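Local coordinates for putative uncharacterized protein (Chaetomium thermophilum, PDB 4XRI), which acts as a flexible HEAT-repeat transport receptor that carries protein cargo into the nucleus and probably binds a small GTPase, at residues R175-V179 with L214-G218; D598-A602 with N638-E643; T329-V333 with T372-V377; G60-A64 with S111-A116; S243-Q247 with D284-L290. The protein carries 2 engineered substitutions. One frame throughout, in Å; residues are numbered along the deposited sequence.

Contact 1: residues R175-V179 with L214-G218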
# COMPACT_ATOMS: atom_id res chain seq x y z
N ARG A 175 12.51 -26.12 -5.00
CA ARG A 175 13.88 -25.62 -5.02
C ARG A 175 14.86 -26.70 -4.58
O ARG A 175 15.85 -26.96 -5.25
CB ARG A 175 14.02 -24.39 -4.12
CG ARG A 175 13.46 -23.10 -4.70
CD ARG A 175 14.22 -22.66 -5.95
NE ARG A 175 14.36 -21.21 -6.02
CZ ARG A 175 13.37 -20.37 -6.29
NH1 ARG A 175 12.15 -20.84 -6.52
NH2 ARG A 175 13.59 -19.07 -6.34
N ASN A 176 14.55 -27.32 -3.44
CA ASN A 176 15.40 -28.37 -2.87
C ASN A 176 15.52 -29.57 -3.80
O ASN A 176 16.58 -30.20 -3.87
CB ASN A 176 14.85 -28.81 -1.52
CG ASN A 176 15.72 -29.85 -0.85
OD1 ASN A 176 16.95 -29.76 -0.86
ND2 ASN A 176 15.08 -30.87 -0.27
N SER A 177 14.44 -29.89 -4.51
CA SER A 177 14.45 -31.01 -5.44
C SER A 177 15.31 -30.70 -6.67
O SER A 177 15.76 -31.60 -7.37
CB SER A 177 13.03 -31.36 -5.88
OG SER A 177 12.54 -30.44 -6.84
N LEU A 178 15.53 -29.41 -6.92
CA LEU A 178 16.30 -28.98 -8.08
C LEU A 178 17.79 -28.87 -7.78
O LEU A 178 18.61 -28.77 -8.70
CB LEU A 178 15.80 -27.62 -8.58
CG LEU A 178 14.42 -27.52 -9.22
CD1 LEU A 178 14.06 -26.06 -9.48
CD2 LEU A 178 14.37 -28.32 -10.51
N VAL A 179 18.13 -28.90 -6.49
CA VAL A 179 19.48 -28.60 -5.99
C VAL A 179 20.59 -29.32 -6.76
O VAL A 179 21.62 -28.73 -7.07
CB VAL A 179 19.59 -28.97 -4.49
CG1 VAL A 179 21.04 -29.20 -4.08
CG2 VAL A 179 18.96 -27.87 -3.64
N LEU A 214 17.28 -16.47 -11.19
CA LEU A 214 18.31 -15.79 -10.41
C LEU A 214 18.41 -16.27 -8.97
O LEU A 214 19.49 -16.58 -8.48
CB LEU A 214 18.09 -14.28 -10.44
CG LEU A 214 18.69 -13.59 -11.66
CD1 LEU A 214 18.39 -12.10 -11.64
CD2 LEU A 214 20.19 -13.84 -11.70
N GLU A 215 17.27 -16.31 -8.28
CA GLU A 215 17.23 -16.76 -6.90
C GLU A 215 17.79 -18.17 -6.76
O GLU A 215 18.50 -18.47 -5.80
CB GLU A 215 15.80 -16.70 -6.35
CG GLU A 215 15.21 -15.30 -6.29
CD GLU A 215 13.96 -15.22 -5.44
OE1 GLU A 215 13.43 -16.29 -5.05
OE2 GLU A 215 13.51 -14.09 -5.16
N PHE A 216 17.50 -19.03 -7.73
CA PHE A 216 17.96 -20.41 -7.68
C PHE A 216 19.39 -20.60 -8.17
O PHE A 216 20.27 -20.96 -7.38
CB PHE A 216 17.03 -21.31 -8.50
CG PHE A 216 17.53 -22.72 -8.65
CD1 PHE A 216 17.46 -23.62 -7.60
CD2 PHE A 216 18.10 -23.14 -9.85
CE1 PHE A 216 17.93 -24.92 -7.75
CE2 PHE A 216 18.57 -24.43 -9.99
CZ PHE A 216 18.49 -25.32 -8.94
N VAL A 217 19.63 -20.36 -9.46
CA VAL A 217 20.90 -20.77 -10.08
C VAL A 217 22.13 -20.05 -9.53
O VAL A 217 23.22 -20.61 -9.52
CB VAL A 217 20.88 -20.57 -11.61
CG1 VAL A 217 19.81 -21.44 -12.26
CG2 VAL A 217 20.69 -19.11 -11.98
N GLY A 218 21.95 -18.82 -9.06
CA GLY A 218 23.07 -18.04 -8.58
C GLY A 218 23.59 -18.56 -7.26
O GLY A 218 24.65 -18.13 -6.79
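Phe216 reaches out from the short helix 214-217 and lays its ring against the last turn of helix 172-178. The outer end of the ring meets Leu178: Phe216 CE1 lies 3.5 Å from Leu178 CB, CZ comes equally near Leu178 O, and Leu178 CD1 sits over one face. The backbone N of Val179 stands at the ring's edge, 4.2 Å from Phe216 CE1. CG of Phe216 is anti to its own backbone N (chi1 172°), and this swings the ring out from the helix into that position. Arg175 takes the root of the same side chain, running past it in the opposite direction, with Arg175 NE 3.6 Å from Phe216 CB and Arg175 CD 3.8 Å from Phe216 CD1. Guanidinium and ring planes stand 82° apart, so the two groups do not stack. Further out, Arg175 NH2 forms a salt bridge to Glu215 OE1 at 3.1 Å, the two flat groups being turned 46° against each other. Glu215 CB lies in the guanidinium plane at its edge. With an alanine here instead of Arg175, Glu215 would probably lose its charged mate and Phe216 the cover along CB and CD1. Behind this first shell, Phe216 also rests on Ser182 and Ile185 of helix 182-193 and on Cys167 of helix 153-168, while Leu178 backs onto Ile166. An aromatic wedged among several helix ends in this way belongs to the all-helical solenoid of the importin-beta family, in which successive helices stack side by side.

Contact 2: residues D598-A602 with N638-E643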
# COMPACT_ATOMS: atom_id res chain seq x y z
N ASP A 598 -16.02 22.80 17.23
CA ASP A 598 -16.22 22.09 18.49
C ASP A 598 -17.57 22.45 19.10
O ASP A 598 -18.60 22.32 18.44
CB ASP A 598 -15.09 22.40 19.48
CG ASP A 598 -14.97 21.36 20.58
OD1 ASP A 598 -15.37 20.20 20.34
OD2 ASP A 598 -14.50 21.70 21.68
N LYS A 599 -17.56 22.91 20.35
CA LYS A 599 -18.79 23.20 21.10
C LYS A 599 -19.70 24.21 20.39
O LYS A 599 -20.92 24.19 20.57
CB LYS A 599 -18.44 23.73 22.49
CG LYS A 599 -17.75 22.73 23.39
CD LYS A 599 -18.74 21.72 23.95
CE LYS A 599 -18.04 20.72 24.84
NZ LYS A 599 -17.26 21.39 25.91
N GLU A 600 -19.10 25.08 19.59
CA GLU A 600 -19.84 26.15 18.93
C GLU A 600 -20.75 25.64 17.81
O GLU A 600 -21.55 26.40 17.26
CB GLU A 600 -18.87 27.19 18.37
CG GLU A 600 -17.92 27.77 19.41
CD GLU A 600 -18.65 28.37 20.60
OE1 GLU A 600 -19.66 29.07 20.38
OE2 GLU A 600 -18.23 28.13 21.75
N ILE A 601 -20.63 24.36 17.48
CA ILE A 601 -21.44 23.76 16.42
C ILE A 601 -22.87 23.48 16.89
O ILE A 601 -23.77 23.30 16.08
CB ILE A 601 -20.82 22.43 15.92
CG1 ILE A 601 -21.38 22.04 14.55
CG2 ILE A 601 -21.07 21.31 16.91
CD1 ILE A 601 -20.97 22.96 13.42
N ALA A 602 -23.05 23.47 18.20
CA ALA A 602 -24.30 23.04 18.84
C ALA A 602 -25.60 23.60 18.24
O ALA A 602 -26.56 22.84 18.08
CB ALA A 602 -24.24 23.37 20.34
N ASN A 638 -18.40 14.06 19.39
CA ASN A 638 -17.21 14.50 20.11
C ASN A 638 -17.30 15.98 20.48
O ASN A 638 -16.79 16.40 21.51
CB ASN A 638 -15.96 14.26 19.27
CG ASN A 638 -14.70 14.81 19.92
OD1 ASN A 638 -14.07 14.13 20.73
ND2 ASN A 638 -14.33 16.03 19.56
N ALA A 639 -17.97 16.75 19.63
CA ALA A 639 -18.08 18.19 19.82
C ALA A 639 -19.18 18.55 20.82
O ALA A 639 -18.98 19.42 21.67
CB ALA A 639 -18.35 18.87 18.49
N MET A 640 -20.32 17.88 20.72
CA MET A 640 -21.47 18.22 21.56
C MET A 640 -21.49 17.44 22.87
O MET A 640 -22.15 17.85 23.83
CB MET A 640 -22.77 17.99 20.79
CG MET A 640 -22.94 18.92 19.59
SD MET A 640 -24.57 18.82 18.83
CE MET A 640 -25.61 19.38 20.18
N GLU A 641 -20.77 16.32 22.91
CA GLU A 641 -20.67 15.48 24.11
C GLU A 641 -22.05 15.06 24.63
O GLU A 641 -22.84 14.50 23.87
CB GLU A 641 -19.87 16.20 25.20
CG GLU A 641 -18.40 16.35 24.83
CD GLU A 641 -17.58 17.07 25.89
OE1 GLU A 641 -18.11 17.99 26.53
OE2 GLU A 641 -16.39 16.71 26.06
N GLU A 642 -22.34 15.32 25.90
CA GLU A 642 -23.61 14.88 26.49
C GLU A 642 -24.82 15.52 25.81
O GLU A 642 -25.92 14.98 25.87
CB GLU A 642 -23.64 15.18 27.99
CG GLU A 642 -23.12 16.55 28.38
CD GLU A 642 -21.61 16.60 28.47
OE1 GLU A 642 -21.03 17.69 28.24
OE2 GLU A 642 -21.00 15.55 28.76
N GLU A 643 -24.61 16.66 25.16
CA GLU A 643 -25.67 17.30 24.39
C GLU A 643 -26.09 16.46 23.18
O GLU A 643 -27.17 16.65 22.63
CB GLU A 643 -25.22 18.69 23.91
CG GLU A 643 -25.99 19.84 24.54
CD GLU A 643 -25.87 21.12 23.74
OE1 GLU A 643 -24.80 21.76 23.78
OE2 GLU A 643 -26.86 21.50 23.06
O HOH W 1 -15.99 19.04 22.75
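Lys599 stretches across to Ala639 and Glu641, meeting the end of helix 625-640. Its CB starts off away from that helix, and a bend at chi2 (-77°) turns the chain back. CG then lies 3.9 Å from Ala639 O, and CD drops closer to the same Ala639 O, at 3.2 Å. CE passes on to the glutamate, 3.2 Å from Glu641 OE1. At the tip a second bend, at chi4 (54°), leaves NZ 3.6 Å from Glu641 OE1 in a long salt bridge. Beside the lysine, Asp598 OD1 shares a water with the other segment: the water donates toward Asp598 OD1 at 2.7 Å and Asn638 O at 3.0 Å, though other acceptors nearby compete for its two protons. The apolar part is made by Ile601, whose CG2 touches Ala639 CB and Met640 CG, each at 4.0 Å, with Val594 of helix 573-597 beside Ile601 and Ala639, and by Met640, which bends at chi3 to bring CE to Ala602. Both helices end in a residue of positive phi, Asp598 and Glu641, so the contact joins two helix C-terminal ends. The chemistry implies a long salt bridge on the solvent side that probably offsets the charge of Glu641 only in part, while the lysine's methylenes, not its charge, lie on Ala639 O.

Contact 3: residues T329-V333 with T372-V377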
# COMPACT_ATOMS: atom_id res chain seq x y z
N THR A 329 26.30 10.45 -10.04
CA THR A 329 25.51 11.67 -10.22
C THR A 329 25.83 12.44 -11.50
O THR A 329 24.94 12.76 -12.29
CB THR A 329 25.69 12.62 -9.03
OG1 THR A 329 25.23 11.99 -7.83
CG2 THR A 329 24.91 13.91 -9.25
N ASN A 330 27.11 12.74 -11.70
CA ASN A 330 27.53 13.58 -12.82
C ASN A 330 27.29 12.97 -14.20
O ASN A 330 27.30 13.68 -15.21
CB ASN A 330 29.01 13.94 -12.68
CG ASN A 330 29.27 14.90 -11.54
OD1 ASN A 330 28.37 15.61 -11.10
ND2 ASN A 330 30.51 14.94 -11.07
N GLU A 331 27.07 11.66 -14.24
CA GLU A 331 26.84 10.99 -15.51
C GLU A 331 25.36 10.69 -15.75
O GLU A 331 24.85 10.88 -16.85
CB GLU A 331 27.65 9.68 -15.58
CG GLU A 331 29.14 9.85 -15.30
CD GLU A 331 29.88 10.57 -16.41
OE1 GLU A 331 29.29 10.79 -17.49
OE2 GLU A 331 31.06 10.92 -16.20
N VAL A 332 24.68 10.24 -14.70
CA VAL A 332 23.31 9.75 -14.83
C VAL A 332 22.26 10.86 -14.77
O VAL A 332 21.31 10.86 -15.56
CB VAL A 332 23.00 8.71 -13.73
CG1 VAL A 332 21.54 8.29 -13.77
CG2 VAL A 332 23.92 7.50 -13.87
N VAL A 333 22.43 11.80 -13.85
CA VAL A 333 21.44 12.87 -13.67
C VAL A 333 21.26 13.75 -14.92
O VAL A 333 20.13 14.05 -15.30
CB VAL A 333 21.78 13.76 -12.45
CG1 VAL A 333 20.86 14.96 -12.39
CG2 VAL A 333 21.70 12.95 -11.16
N THR A 372 24.09 16.69 -3.36
CA THR A 372 24.98 16.39 -4.48
C THR A 372 24.28 16.58 -5.83
O THR A 372 24.91 16.90 -6.83
CB THR A 372 25.54 14.95 -4.38
OG1 THR A 372 26.18 14.77 -3.11
CG2 THR A 372 26.55 14.67 -5.49
N ILE A 373 22.97 16.38 -5.83
CA ILE A 373 22.19 16.44 -7.07
C ILE A 373 21.90 17.88 -7.52
O ILE A 373 21.51 18.11 -8.67
CB ILE A 373 20.84 15.70 -6.91
CG1 ILE A 373 20.30 15.27 -8.28
CG2 ILE A 373 19.83 16.56 -6.16
CD1 ILE A 373 19.04 14.44 -8.19
N ILE A 374 22.09 18.84 -6.62
CA ILE A 374 21.66 20.21 -6.87
C ILE A 374 22.40 20.95 -8.00
O ILE A 374 21.76 21.56 -8.85
CB ILE A 374 21.75 21.04 -5.58
CG1 ILE A 374 20.67 20.59 -4.60
CG2 ILE A 374 21.61 22.52 -5.88
CD1 ILE A 374 20.83 21.16 -3.21
N PRO A 375 23.75 20.89 -8.03
CA PRO A 375 24.41 21.64 -9.12
C PRO A 375 24.06 21.19 -10.55
O PRO A 375 23.86 22.07 -11.39
CB PRO A 375 25.90 21.41 -8.84
CG PRO A 375 25.98 21.15 -7.38
CD PRO A 375 24.73 20.38 -7.06
N PRO A 376 23.97 19.88 -10.84
CA PRO A 376 23.60 19.56 -12.23
C PRO A 376 22.15 19.91 -12.57
O PRO A 376 21.86 20.23 -13.72
CB PRO A 376 23.84 18.05 -12.32
CG PRO A 376 23.74 17.56 -10.92
CD PRO A 376 24.32 18.66 -10.09
N VAL A 377 21.26 19.85 -11.59
CA VAL A 377 19.86 20.17 -11.82
C VAL A 377 19.67 21.67 -12.00
O VAL A 377 18.97 22.11 -12.91
CB VAL A 377 18.96 19.66 -10.67
CG1 VAL A 377 17.54 20.16 -10.85
CG2 VAL A 377 19.00 18.14 -10.60
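Thr329 and Val333, one turn apart on helix 324-340, are the two bumps that press on the start of helix 374-384. Val333 fits between three side chains. Its CG1 lies 4.1 Å from Pro376 CG and 4.1 Å from Val377 CG2, so this methyl sits in the notch between proline ring and valine, while CG2 turns to Ile373 and stops 4.0 Å from Ile373 CG1. With CG1 anti to the backbone N of Val333 (chi1 172°), the fork is turned so that CG1 faces Pro376 and Val377 and CG2 faces Ile373, whose CG1 touches both methyls. All three partners are crossed at about a right angle. Thr329 fills the next dip along the same face: its CG2 faces the backbone of the other segment, 3.8 Å from Thr372 O, and reaches Pro376 CG at 4.2 Å. The Pro376 ring is thus a ridge that both bumps share. Thr372 closes the other side, its CG2 packing 3.8 Å from Thr329 OG1. The proton of that hydroxyl is directed to carbonyls of its own helix, Arg326 O and Ala325 O both lying within bonding reach, and OG1 offers its flank to the methyl. Helix 354-369 backs both segments, with Tyr365 on Thr329 and Val333 and Leu362 on Ile373. Proline near the start of a helix costs no backbone bond, and here it supplies a rigid ridge. Such side-by-side packing of small side chains between neighbouring helices is characteristic of the HEAT-repeat solenoid to which importin-beta belongs.

Contact 4: residues G60-A64 with S111-A116. Engineered in segment 111-116: Pro112 (natural residue Ser). With SO4 (sulfate ion), chain C; SO4 (sulfate ion), chain I.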
# COMPACT_ATOMS: atom_id res chain seq x y z
N GLY A 60 -2.15 -21.33 -33.67
CA GLY A 60 -1.38 -21.12 -32.46
C GLY A 60 -2.20 -20.66 -31.27
O GLY A 60 -1.98 -21.12 -30.14
N HIS A 61 -3.15 -19.75 -31.51
CA HIS A 61 -3.94 -19.19 -30.41
C HIS A 61 -4.90 -20.22 -29.83
O HIS A 61 -5.21 -20.18 -28.63
CB HIS A 61 -4.70 -17.95 -30.89
CG HIS A 61 -5.77 -18.23 -31.90
ND1 HIS A 61 -5.52 -18.31 -33.25
CD2 HIS A 61 -7.10 -18.45 -31.75
CE1 HIS A 61 -6.64 -18.56 -33.89
NE2 HIS A 61 -7.62 -18.65 -33.00
N ILE A 62 -5.36 -21.15 -30.66
CA ILE A 62 -6.19 -22.25 -30.17
C ILE A 62 -5.37 -23.18 -29.29
O ILE A 62 -5.80 -23.56 -28.19
CB ILE A 62 -6.80 -23.06 -31.33
CG1 ILE A 62 -7.75 -22.18 -32.15
CG2 ILE A 62 -7.55 -24.27 -30.79
CD1 ILE A 62 -8.87 -21.58 -31.34
N ARG A 63 -4.18 -23.53 -29.77
CA ARG A 63 -3.28 -24.42 -29.04
C ARG A 63 -2.86 -23.81 -27.71
O ARG A 63 -2.80 -24.50 -26.69
CB ARG A 63 -2.05 -24.74 -29.89
CG ARG A 63 -2.37 -25.39 -31.21
CD ARG A 63 -1.13 -25.58 -32.06
NE ARG A 63 -0.21 -26.55 -31.48
CZ ARG A 63 0.96 -26.87 -32.01
NH1 ARG A 63 1.36 -26.29 -33.13
NH2 ARG A 63 1.74 -27.78 -31.42
N ALA A 64 -2.56 -22.51 -27.73
CA ALA A 64 -2.20 -21.80 -26.51
C ALA A 64 -3.35 -21.84 -25.52
O ALA A 64 -3.15 -22.12 -24.34
CB ALA A 64 -1.82 -20.35 -26.83
N SER A 111 7.67 -27.72 -31.04
CA SER A 111 6.81 -27.12 -32.05
C SER A 111 7.36 -25.80 -32.57
O SER A 111 7.79 -24.95 -31.79
CB SER A 111 5.40 -26.90 -31.50
OG SER A 111 4.57 -26.26 -32.45
N PRO A 112 7.34 -25.61 -33.90
CA PRO A 112 7.76 -24.35 -34.53
C PRO A 112 6.79 -23.22 -34.23
O PRO A 112 7.10 -22.06 -34.48
CB PRO A 112 7.79 -24.69 -36.02
CG PRO A 112 6.84 -25.81 -36.17
CD PRO A 112 6.97 -26.62 -34.91
N ASN A 113 5.61 -23.55 -33.70
CA ASN A 113 4.66 -22.54 -33.26
C ASN A 113 5.01 -22.06 -31.86
O ASN A 113 4.91 -22.81 -30.89
CB ASN A 113 3.24 -23.08 -33.30
CG ASN A 113 2.20 -22.01 -33.03
OD1 ASN A 113 1.77 -21.81 -31.89
ND2 ASN A 113 1.79 -21.30 -34.08
N SER A 114 5.40 -20.79 -31.76
CA SER A 114 5.90 -20.22 -30.51
C SER A 114 4.85 -20.22 -29.40
O SER A 114 5.17 -20.46 -28.24
CB SER A 114 6.39 -18.79 -30.75
OG SER A 114 7.58 -18.79 -31.52
N LYS A 115 3.60 -19.93 -29.75
CA LYS A 115 2.54 -19.86 -28.76
C LYS A 115 2.24 -21.22 -28.15
O LYS A 115 2.00 -21.32 -26.94
CB LYS A 115 1.27 -19.27 -29.39
CG LYS A 115 1.43 -17.81 -29.80
CD LYS A 115 0.17 -17.26 -30.43
CE LYS A 115 0.37 -15.80 -30.83
NZ LYS A 115 -0.82 -15.26 -31.55
N ALA A 116 2.26 -22.26 -28.97
CA ALA A 116 2.05 -23.62 -28.49
C ALA A 116 3.21 -24.04 -27.60
O ALA A 116 3.01 -24.65 -26.55
CB ALA A 116 1.91 -24.58 -29.66
S SO4 C . -2.56 -17.13 -34.43
O1 SO4 C . -3.41 -16.00 -34.08
O2 SO4 C . -3.32 -18.37 -34.27
O3 SO4 C . -2.12 -17.01 -35.82
O4 SO4 C . -1.39 -17.15 -33.55
S SO4 I . 8.41 -17.77 -34.83
O1 SO4 I . 7.62 -18.96 -34.55
O2 SO4 I . 7.61 -16.58 -34.57
O3 SO4 I . 9.60 -17.76 -33.98
O4 SO4 I . 8.83 -17.78 -36.23
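Two helix N termini meet here, that of helix 60-72 and the Asn113-capped start of helix 114-131, with Gly60 set against the capping amide. Asn113 OD1 accepts from Ala116 N at 3.0 Å, in the carbonyl plane and on a lone pair, while Gly60 CA lies only 3.3 Å from Asn113 OD1. Gly60 lets the capping amide come this close. Ser111 OG accepts from Asn113 N in an ST turn just before the cap.

Arg63 lies flat beside this, Ala116 CB over the centre of its guanidinium, 3.4 Å from Arg63 CZ. Its NH1 makes a weak bond to Ser111 OG (3.3 Å, 127° at the hydrogen). Arg63 is held mainly from outside the two segments, by a salt bridge from NH1 to Glu56 and a hydrogen bond from NE to Leu53 O; the same Glu56 carboxylate hydrogen-bonds to Ser111 OG. A leucine in place of Arg63 would probably leave Glu56 without its charged mate and the Leu53 carbonyl without this donor. At the solvent side of the two helix starts, the sulfate of chain C, probably from the crystallisation liquor, is gripped by His61 N at 3.1 Å from O2 and by Lys115 NZ at 2.8 Å from O4, the lysine running fully extended to get there.

On the far flank of helix 60-72, Ile62 packs on Leu16 and His61 NE2 bonds to Glu17, both of helix 11-19, while Leu53 brings helix 42-54 in behind Arg63.

Contact 5: residues S243-Q247 with D284-L290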
# COMPACT_ATOMS: atom_id res chain seq x y z
N SER A 243 17.60 -5.79 -30.09
CA SER A 243 16.90 -5.02 -29.06
C SER A 243 16.28 -5.90 -27.97
O SER A 243 16.36 -5.57 -26.79
CB SER A 243 15.81 -4.16 -29.70
OG SER A 243 14.83 -3.79 -28.75
N ARG A 244 15.66 -7.00 -28.38
CA ARG A 244 15.02 -7.91 -27.44
C ARG A 244 16.02 -8.49 -26.45
O ARG A 244 15.74 -8.58 -25.26
CB ARG A 244 14.32 -9.05 -28.20
CG ARG A 244 13.00 -8.63 -28.83
CD ARG A 244 11.92 -8.50 -27.77
NE ARG A 244 10.91 -7.51 -28.14
CZ ARG A 244 9.81 -7.27 -27.43
NH1 ARG A 244 8.95 -6.35 -27.84
NH2 ARG A 244 9.58 -7.94 -26.31
N ILE A 245 17.20 -8.87 -26.95
CA ILE A 245 18.24 -9.43 -26.10
C ILE A 245 18.71 -8.41 -25.07
O ILE A 245 18.89 -8.73 -23.89
CB ILE A 245 19.45 -9.90 -26.93
CG1 ILE A 245 19.00 -10.95 -27.96
CG2 ILE A 245 20.54 -10.47 -26.03
CD1 ILE A 245 20.15 -11.55 -28.75
N GLN A 246 18.89 -7.17 -25.52
CA GLN A 246 19.23 -6.06 -24.64
C GLN A 246 18.21 -5.92 -23.51
O GLN A 246 18.58 -5.82 -22.34
CB GLN A 246 19.29 -4.74 -25.42
CG GLN A 246 20.63 -4.45 -26.07
CD GLN A 246 20.81 -2.97 -26.38
OE1 GLN A 246 20.04 -2.39 -27.14
NE2 GLN A 246 21.82 -2.36 -25.79
N GLN A 247 16.94 -5.92 -23.89
CA GLN A 247 15.84 -5.80 -22.93
C GLN A 247 15.87 -6.89 -21.87
O GLN A 247 15.74 -6.62 -20.68
CB GLN A 247 14.49 -5.83 -23.65
CG GLN A 247 14.25 -4.63 -24.55
CD GLN A 247 12.93 -4.72 -25.29
OE1 GLN A 247 11.89 -5.03 -24.70
NE2 GLN A 247 12.97 -4.47 -26.60
N ASP A 284 16.08 2.85 -28.53
CA ASP A 284 14.96 1.98 -28.22
C ASP A 284 14.39 2.36 -26.85
O ASP A 284 15.08 2.24 -25.84
CB ASP A 284 15.39 0.52 -28.24
CG ASP A 284 14.23 -0.44 -28.02
OD1 ASP A 284 13.77 -0.56 -26.87
OD2 ASP A 284 13.79 -1.08 -29.00
N GLU A 285 13.14 2.81 -26.83
CA GLU A 285 12.54 3.32 -25.60
C GLU A 285 12.44 2.25 -24.52
O GLU A 285 12.52 2.56 -23.32
CB GLU A 285 11.16 3.90 -25.89
CG GLU A 285 10.47 4.48 -24.65
CD GLU A 285 9.37 5.47 -24.99
OE1 GLU A 285 9.18 5.76 -26.19
OE2 GLU A 285 8.70 5.95 -24.06
N ASP A 286 12.28 0.99 -24.92
CA ASP A 286 12.09 -0.09 -23.96
C ASP A 286 13.35 -0.42 -23.16
O ASP A 286 13.27 -0.68 -21.96
CB ASP A 286 11.58 -1.34 -24.66
CG ASP A 286 10.15 -1.19 -25.15
OD1 ASP A 286 9.24 -1.06 -24.31
OD2 ASP A 286 9.93 -1.21 -26.38
N VAL A 287 14.52 -0.40 -23.80
CA VAL A 287 15.75 -0.67 -23.07
C VAL A 287 16.16 0.58 -22.30
O VAL A 287 16.79 0.50 -21.25
CB VAL A 287 16.91 -1.13 -24.00
CG1 VAL A 287 16.41 -1.39 -25.40
CG2 VAL A 287 18.06 -0.12 -24.00
N ALA A 288 15.77 1.74 -22.83
CA ALA A 288 16.01 3.00 -22.14
C ALA A 288 15.24 3.01 -20.82
O ALA A 288 15.77 3.42 -19.79
CB ALA A 288 15.59 4.18 -23.01
N LYS A 289 13.99 2.55 -20.87
CA LYS A 289 13.16 2.42 -19.68
C LYS A 289 13.80 1.51 -18.63
O LYS A 289 13.80 1.82 -17.44
CB LYS A 289 11.78 1.86 -20.04
CG LYS A 289 10.82 2.85 -20.68
CD LYS A 289 9.47 2.18 -20.88
CE LYS A 289 8.53 3.04 -21.70
NZ LYS A 289 7.22 2.36 -21.88
N LEU A 290 14.32 0.38 -19.10
CA LEU A 290 14.91 -0.62 -18.22
C LEU A 290 16.20 -0.12 -17.57
O LEU A 290 16.49 -0.44 -16.41
CB LEU A 290 15.18 -1.90 -19.00
CG LEU A 290 13.93 -2.70 -19.35
CD1 LEU A 290 14.24 -3.78 -20.37
CD2 LEU A 290 13.35 -3.32 -18.09
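Ser243 and Asp284 face each other where two helices begin. Ser243 OG donates to Asp284 OD2 at 2.9 Å, coming from well above the carboxylate plane (69° out of it) instead of along its edge. Gln247, one turn further on, donates from NE2 back to the same Ser243 OG, also at 2.9 Å, with the hydroxyl lying in the plane of its amide. Accepting one hydrogen bond from Gln247 NE2 and donating another to Asp284 OD2 fixes the direction of the Ser243 hydroxyl. Asp284 has CG anti to its backbone N (chi1 -176°), a turn that lets the carboxylate fold back over the helix start while OD2 looks across to the serine. Its OD1 meets Val287 N at 3.2 Å on the anti side, and weakly Asp286 N, capping helix 285-310. The helices run nearly parallel, 13° between their short axes at 9.2 Å, which fits the alpha solenoid of this HEAT-repeat family. Along this groove Gln247 is the main filler. Its amide end passes obliquely by Asp286 and rests on the methylene, Gln247 CD 3.7 Å from Asp286 CB; amide and carboxylate planes are only modestly inclined, yet this is no stack. Nearer the backbone, Gln247 CG crosses Val287 at about a right angle, 4.0 Å from Val287 CG1. Leu290, one turn on from Asp286, puts CD1 3.2 Å from Gln247 O, a snug fit, and also brushes Gln247 CB. Gln246, whose OE1 flanks Val287 CG1, sends its NE2 the other way, to Thr238 O.

Going along the chain from the N terminus, contact 4 comes first, closing a loop of 46 residues between helices 60-72 and 114-131. Contact 1 follows, joining helix 172-178 to helix 214-217, then contact 5, which pairs helices 243-260 and 285-310. Contact 3 ties helix 324-340 to helix 374-384, and contact 2 links the turn after helix 573-597 to the C-terminal end of helix 625-640. Each loop closes before the next opens, so none nests or crosses. Contacts 3 and 5 are neighbours, about 10 Å apart at their nearest atoms, and helices 285-310 and 324-340 are consecutive. Contact 2 is remote, its centre 70 Å from that of contact 4 across the solenoid.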